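Local coordinates for O-succinylhomoserine sulfhydrylase (Mycobacterium tuberculosis, PDB 3NDN), which probably makes L-homocysteine from O-succinyl-L-homoserine and hydrogen sulfide with the help of pyridoxal 5'-phosphate, in the methionine pathway, at residues A[197-202]-A[216-221]; A[363-368]-A[398-403]. One frame throughout, in Å; residues are numbered along the deposited sequence.

Contact 1 (A[197-202]-A[216-221])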
loop_
_atom_site.group_PDB
_atom_site.type_symbol
_atom_site.label_atom_id
_atom_site.label_comp_id
_atom_site.label_asym_id
_atom_site.label_seq_id
_atom_site.Cartn_x
_atom_site.Cartn_y
_atom_site.Cartn_z
ATOM N N ALA A 197 37.826 -15.708 15.659
ATOM C CA ALA A 197 36.547 -14.958 15.701
ATOM C C ALA A 197 36.028 -14.536 14.316
ATOM O O ALA A 197 36.814 -14.388 13.373
ATOM C CB ALA A 197 36.685 -13.727 16.608
ATOM N N LYS A 198 34.705 -14.359 14.213
ATOM C CA LYS A 198 34.059 -13.817 13.001
ATOM C C LYS A 198 33.786 -12.321 13.184
ATOM O O LYS A 198 33.244 -11.911 14.209
ATOM C CB LYS A 198 32.734 -14.544 12.703
ATOM C CG LYS A 198 32.852 -16.061 12.472
ATOM C CD LYS A 198 33.608 -16.396 11.176
ATOM C CE LYS A 198 33.917 -17.886 11.084
ATOM N NZ LYS A 198 34.374 -18.294 9.718
ATOM N N VAL A 199 34.121 -11.521 12.174
ATOM C CA VAL A 199 34.006 -10.062 12.275
ATOM C C VAL A 199 32.661 -9.547 11.738
ATOM O O VAL A 199 32.347 -9.768 10.565
ATOM C CB VAL A 199 35.166 -9.369 11.524
ATOM C CG1 VAL A 199 35.020 -7.849 11.563
ATOM C CG2 VAL A 199 36.527 -9.796 12.111
ATOM N N VAL A 200 31.884 -8.864 12.587
ATOM C CA VAL A 200 30.587 -8.257 12.177
ATOM C C VAL A 200 30.741 -6.730 12.091
ATOM O O VAL A 200 30.997 -6.076 13.102
ATOM C CB VAL A 200 29.396 -8.627 13.149
ATOM C CG1 VAL A 200 28.033 -8.077 12.626
ATOM C CG2 VAL A 200 29.285 -10.134 13.350
ATOM N N LEU A 201 30.605 -6.184 10.872
ATOM C CA LEU A 201 30.657 -4.738 10.610
ATOM C C LEU A 201 29.247 -4.154 10.430
ATOM O O LEU A 201 28.495 -4.646 9.601
ATOM C CB LEU A 201 31.467 -4.455 9.322
ATOM C CG LEU A 201 31.524 -3.016 8.780
ATOM C CD1 LEU A 201 32.356 -2.108 9.701
ATOM C CD2 LEU A 201 32.075 -2.953 7.322
ATOM N N ASP A 202 28.920 -3.118 11.207
ATOM C CA ASP A 202 27.698 -2.299 11.036
ATOM C C ASP A 202 28.090 -1.126 10.132
ATOM O O ASP A 202 28.848 -0.251 10.552
ATOM C CB ASP A 202 27.205 -1.843 12.434
ATOM C CG ASP A 202 26.076 -0.807 12.392
ATOM O OD1 ASP A 202 25.942 -0.055 11.398
ATOM O OD2 ASP A 202 25.322 -0.731 13.397
ATOM N N LEU A 216 38.021 -6.719 2.312
ATOM C CA LEU A 216 38.984 -6.517 3.390
ATOM C C LEU A 216 38.959 -7.678 4.392
ATOM O O LEU A 216 39.692 -7.665 5.388
ATOM C CB LEU A 216 38.758 -5.162 4.075
ATOM C CG LEU A 216 39.020 -3.912 3.223
ATOM C CD1 LEU A 216 38.392 -2.666 3.840
ATOM C CD2 LEU A 216 40.510 -3.700 2.974
ATOM N N GLY A 217 38.124 -8.679 4.106
ATOM C CA GLY A 217 38.062 -9.905 4.898
ATOM C C GLY A 217 37.049 -9.929 6.031
ATOM O O GLY A 217 37.125 -10.791 6.914
ATOM N N VAL A 218 36.107 -8.985 6.026
ATOM C CA VAL A 218 35.027 -8.990 7.017
ATOM C C VAL A 218 34.138 -10.216 6.721
ATOM O O VAL A 218 33.939 -10.567 5.556
ATOM C CB VAL A 218 34.237 -7.652 6.984
ATOM C CG1 VAL A 218 32.976 -7.728 7.773
ATOM C CG2 VAL A 218 35.104 -6.505 7.513
ATOM N N ASP A 219 33.629 -10.870 7.766
ATOM C CA ASP A 219 32.829 -12.091 7.606
ATOM C C ASP A 219 31.329 -11.828 7.410
ATOM O O ASP A 219 30.656 -12.572 6.694
ATOM C CB ASP A 219 33.035 -13.023 8.805
ATOM C CG ASP A 219 34.504 -13.404 8.993
ATOM O OD1 ASP A 219 34.956 -14.360 8.326
ATOM O OD2 ASP A 219 35.199 -12.719 9.782
ATOM N N VAL A 220 30.827 -10.786 8.069
ATOM C CA VAL A 220 29.388 -10.450 8.150
ATOM C C VAL A 220 29.202 -8.936 8.085
ATOM O O VAL A 220 29.945 -8.187 8.740
ATOM C CB VAL A 220 28.755 -10.961 9.500
ATOM C CG1 VAL A 220 27.250 -10.639 9.571
ATOM C CG2 VAL A 220 28.975 -12.472 9.686
ATOM N N VAL A 221 28.218 -8.475 7.298
ATOM C CA VAL A 221 27.876 -7.053 7.269
ATOM C C VAL A 221 26.375 -6.912 7.584
ATOM O O VAL A 221 25.554 -7.714 7.096
ATOM C CB VAL A 221 28.238 -6.378 5.895
ATOM C CG1 VAL A 221 27.776 -4.939 5.858
ATOM C CG2 VAL A 221 29.751 -6.447 5.647
HETATM O O HOH W 1 36.843 -15.998 9.081
#
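The carboxylate of D219 lies beneath the bent side chain of K198, whose CD sits almost squarely over one face, 3.8 Å from D219 CG. At one end of the group, the backbone N-H of V199 reaches D219 OD2 on its anti side, 2.9 Å from V199 N and nearly straight at 176°; it comes in 26° out of the carboxylate plane, from the face that K198 covers. H193 of helix 185-194 also bonds OD2, which should limit the rotation of the carboxylate. At the other end, a water donates to D219 OD1 (2.6 Å from its oxygen) and weakly bridges to K198 NZ, which is too far from OD1 for a salt bridge. With CG beside its own backbone N (chi1 -58°), D219 puts OD2 where regular parallel pairing would be expected to place a main-chain carbonyl.

Beyond D219, regular pairing begins between parallel neighbours of the beta-alpha-beta unit formed by strand 198-202, helix 207-210 and strand 220-224, within the mixed sheet of this PLP-dependent enzyme. V220 N donates to V199 O (3.1 Å), and L201 N to V220 O (3.0 Å). V200 and V220 stand side by side on one face of the sheet, V200 CG2 lying 4.0 Å from V220 CB, while L201 and V221 project from the opposite face. V218 places CG1 3.9 Å from L201 CB and also packs on I185 and T189 of helix 185-194. At the end of strand 198-202, D202 OD2 comes close to pyridine N1 of the pyridoxal-lysine at position 227.

Contact 2 (A[363-368]-A[398-403])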
loop_
_atom_site.group_PDB
_atom_site.type_symbol
_atom_site.label_atom_id
_atom_site.label_comp_id
_atom_site.label_asym_id
_atom_site.label_seq_id
_atom_site.Cartn_x
_atom_site.Cartn_y
_atom_site.Cartn_z
ATOM N N ALA A 363 16.065 12.285 2.364
ATOM C CA ALA A 363 16.169 13.387 1.392
ATOM C C ALA A 363 15.900 14.767 2.034
ATOM O O ALA A 363 16.366 15.791 1.534
ATOM C CB ALA A 363 15.223 13.158 0.222
ATOM N N LYS A 364 15.137 14.784 3.130
ATOM C CA LYS A 364 14.936 16.002 3.935
ATOM C C LYS A 364 16.108 16.184 4.904
ATOM O O LYS A 364 16.447 15.254 5.653
ATOM C CB LYS A 364 13.609 15.901 4.720
ATOM C CG LYS A 364 12.329 15.972 3.852
ATOM C CD LYS A 364 11.064 15.654 4.667
ATOM C CE LYS A 364 9.757 15.847 3.872
ATOM N NZ LYS A 364 9.711 15.125 2.551
ATOM N N SER A 365 16.738 17.369 4.905
ATOM C CA SER A 365 17.828 17.635 5.845
ATOM C C SER A 365 17.300 17.829 7.270
ATOM O O SER A 365 16.233 18.406 7.459
ATOM C CB SER A 365 18.652 18.847 5.409
ATOM O OG SER A 365 19.359 18.579 4.205
ATOM N N LEU A 366 18.056 17.327 8.249
ATOM C CA LEU A 366 17.660 17.303 9.673
ATOM C C LEU A 366 18.815 17.727 10.620
ATOM O O LEU A 366 19.999 17.531 10.296
ATOM C CB LEU A 366 17.174 15.907 10.067
ATOM C CG LEU A 366 16.197 15.132 9.177
ATOM C CD1 LEU A 366 16.091 13.706 9.632
ATOM C CD2 LEU A 366 14.810 15.783 9.166
ATOM N N VAL A 367 18.465 18.278 11.796
ATOM C CA VAL A 367 19.447 18.737 12.803
ATOM C C VAL A 367 19.098 18.228 14.218
ATOM O O VAL A 367 17.923 18.187 14.590
ATOM C CB VAL A 367 19.641 20.294 12.776
ATOM C CG1 VAL A 367 18.360 21.053 13.183
ATOM C CG2 VAL A 367 20.805 20.726 13.654
ATOM N N THR A 368 20.114 17.819 14.977
ATOM C CA THR A 368 19.899 17.373 16.365
ATOM C C THR A 368 21.014 17.819 17.348
ATOM O O THR A 368 22.148 18.100 16.935
ATOM C CB THR A 368 19.643 15.834 16.425
ATOM O OG1 THR A 368 19.026 15.502 17.671
ATOM C CG2 THR A 368 20.949 15.038 16.280
ATOM N N GLY A 398 20.554 16.096 3.131
ATOM C CA GLY A 398 19.636 15.506 2.163
ATOM C C GLY A 398 19.863 16.001 0.733
ATOM O O GLY A 398 21.004 16.116 0.277
ATOM N N LEU A 399 18.766 16.298 0.042
ATOM C CA LEU A 399 18.774 16.574 -1.397
ATOM C C LEU A 399 18.363 17.993 -1.797
ATOM O O LEU A 399 18.343 18.324 -2.989
ATOM C CB LEU A 399 17.905 15.521 -2.136
ATOM C CG LEU A 399 18.393 14.068 -2.149
ATOM C CD1 LEU A 399 17.385 13.109 -2.832
ATOM C CD2 LEU A 399 19.770 13.935 -2.805
ATOM N N GLU A 400 18.058 18.851 -0.824
ATOM C CA GLU A 400 17.771 20.263 -1.134
ATOM C C GLU A 400 19.008 20.950 -1.780
ATOM O O GLU A 400 20.141 20.451 -1.660
ATOM C CB GLU A 400 17.298 21.040 0.109
ATOM C CG GLU A 400 16.174 20.378 0.912
ATOM C CD GLU A 400 16.679 19.501 2.064
ATOM O OE1 GLU A 400 17.759 18.898 1.955
ATOM O OE2 GLU A 400 15.975 19.388 3.082
ATOM N N ASP A 401 18.771 22.038 -2.515
ATOM C CA ASP A 401 19.866 22.856 -3.086
ATOM C C ASP A 401 20.916 23.194 -2.016
ATOM O O ASP A 401 20.568 23.633 -0.928
ATOM C CB ASP A 401 19.302 24.150 -3.693
ATOM C CG ASP A 401 20.348 24.953 -4.458
ATOM O OD1 ASP A 401 20.603 24.640 -5.637
ATOM O OD2 ASP A 401 20.909 25.916 -3.888
ATOM N N THR A 402 22.192 22.963 -2.323
ATOM C CA THR A 402 23.275 23.196 -1.347
ATOM C C THR A 402 23.337 24.665 -0.900
ATOM O O THR A 402 23.608 24.967 0.271
ATOM C CB THR A 402 24.658 22.716 -1.882
ATOM O OG1 THR A 402 24.544 21.361 -2.337
ATOM C CG2 THR A 402 25.723 22.781 -0.783
ATOM N N ASP A 403 23.067 25.570 -1.834
ATOM C CA ASP A 403 23.041 27.005 -1.541
ATOM C C ASP A 403 21.911 27.395 -0.579
ATOM O O ASP A 403 22.079 28.285 0.241
ATOM C CB ASP A 403 22.907 27.815 -2.843
ATOM C CG ASP A 403 24.130 27.697 -3.748
ATOM O OD1 ASP A 403 25.262 27.475 -3.241
ATOM O OD2 ASP A 403 23.948 27.864 -4.978
#
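A363 and G398 bring their CA atoms within 4.1 Å, and the carbonyl of A363 takes the N-H of L399 (A363 O to L399 N, 2.9 Å). G398 CA lies against the same oxygen in a CA-H...O contact, the lack of a side chain letting the two backbones come this close. Beside this backbone bond, L399 lays CD1 against A363 CB at 3.7 Å, and L399 also packs on R280 and S284 of helix 277-296.

The polar half of the contact is a two-pronged grip of E400 on S365. S365 N points straight at E400 OE2 (2.8 Å, 179°) and uses the syn lone pair of that oxygen. S365 OG gives its hydrogen to E400 OE1 at 2.8 Å, again on the syn side but 31° out of the carboxylate plane. A bend in the glutamate chain (chi2 93°) folds the carboxylate back to S365, whose OG also receives G398 N at 3.0 Å.

These bonds join the segment leading into strand 366-368 to the connection between strand 392-396 and helix 402-413, just ahead of the N-cap D401. The second subunit closes over them: its R33 forms a salt bridge with E400 OE2, while K364 pairs with E46 and E275 of that subunit.

Since S365 OG accepts from G398 N and donates to E400, the direction of its hydroxyl is settled. With two donors from S365 and the guanidinium of R33 of the second subunit, the buried carboxylate is probably ionised, tying this segment to the subunit interface.

In the fold
Contact 1 closes before contact 2 opens along the chain, and the two lie on opposite sides of its centre, their own centres 32 Å apart and their nearest atoms about 17 Å apart. They share no sheet. Contact 1 joins neighbouring central strands of the seven-stranded mixed sheet, and the cofactor-bearing lysine at position 227 follows shortly after strand 220-224 of that sheet. Contact 2 sits where strand 366-368, next to the outermost strand 355-356 of the later five-stranded sheet, begins and helix 402-413 starts. No other chain touches the segments of contact 1, whereas a second subunit packs on contact 2; one thus belongs to the cofactor-binding core, the other lies at an interface between subunits.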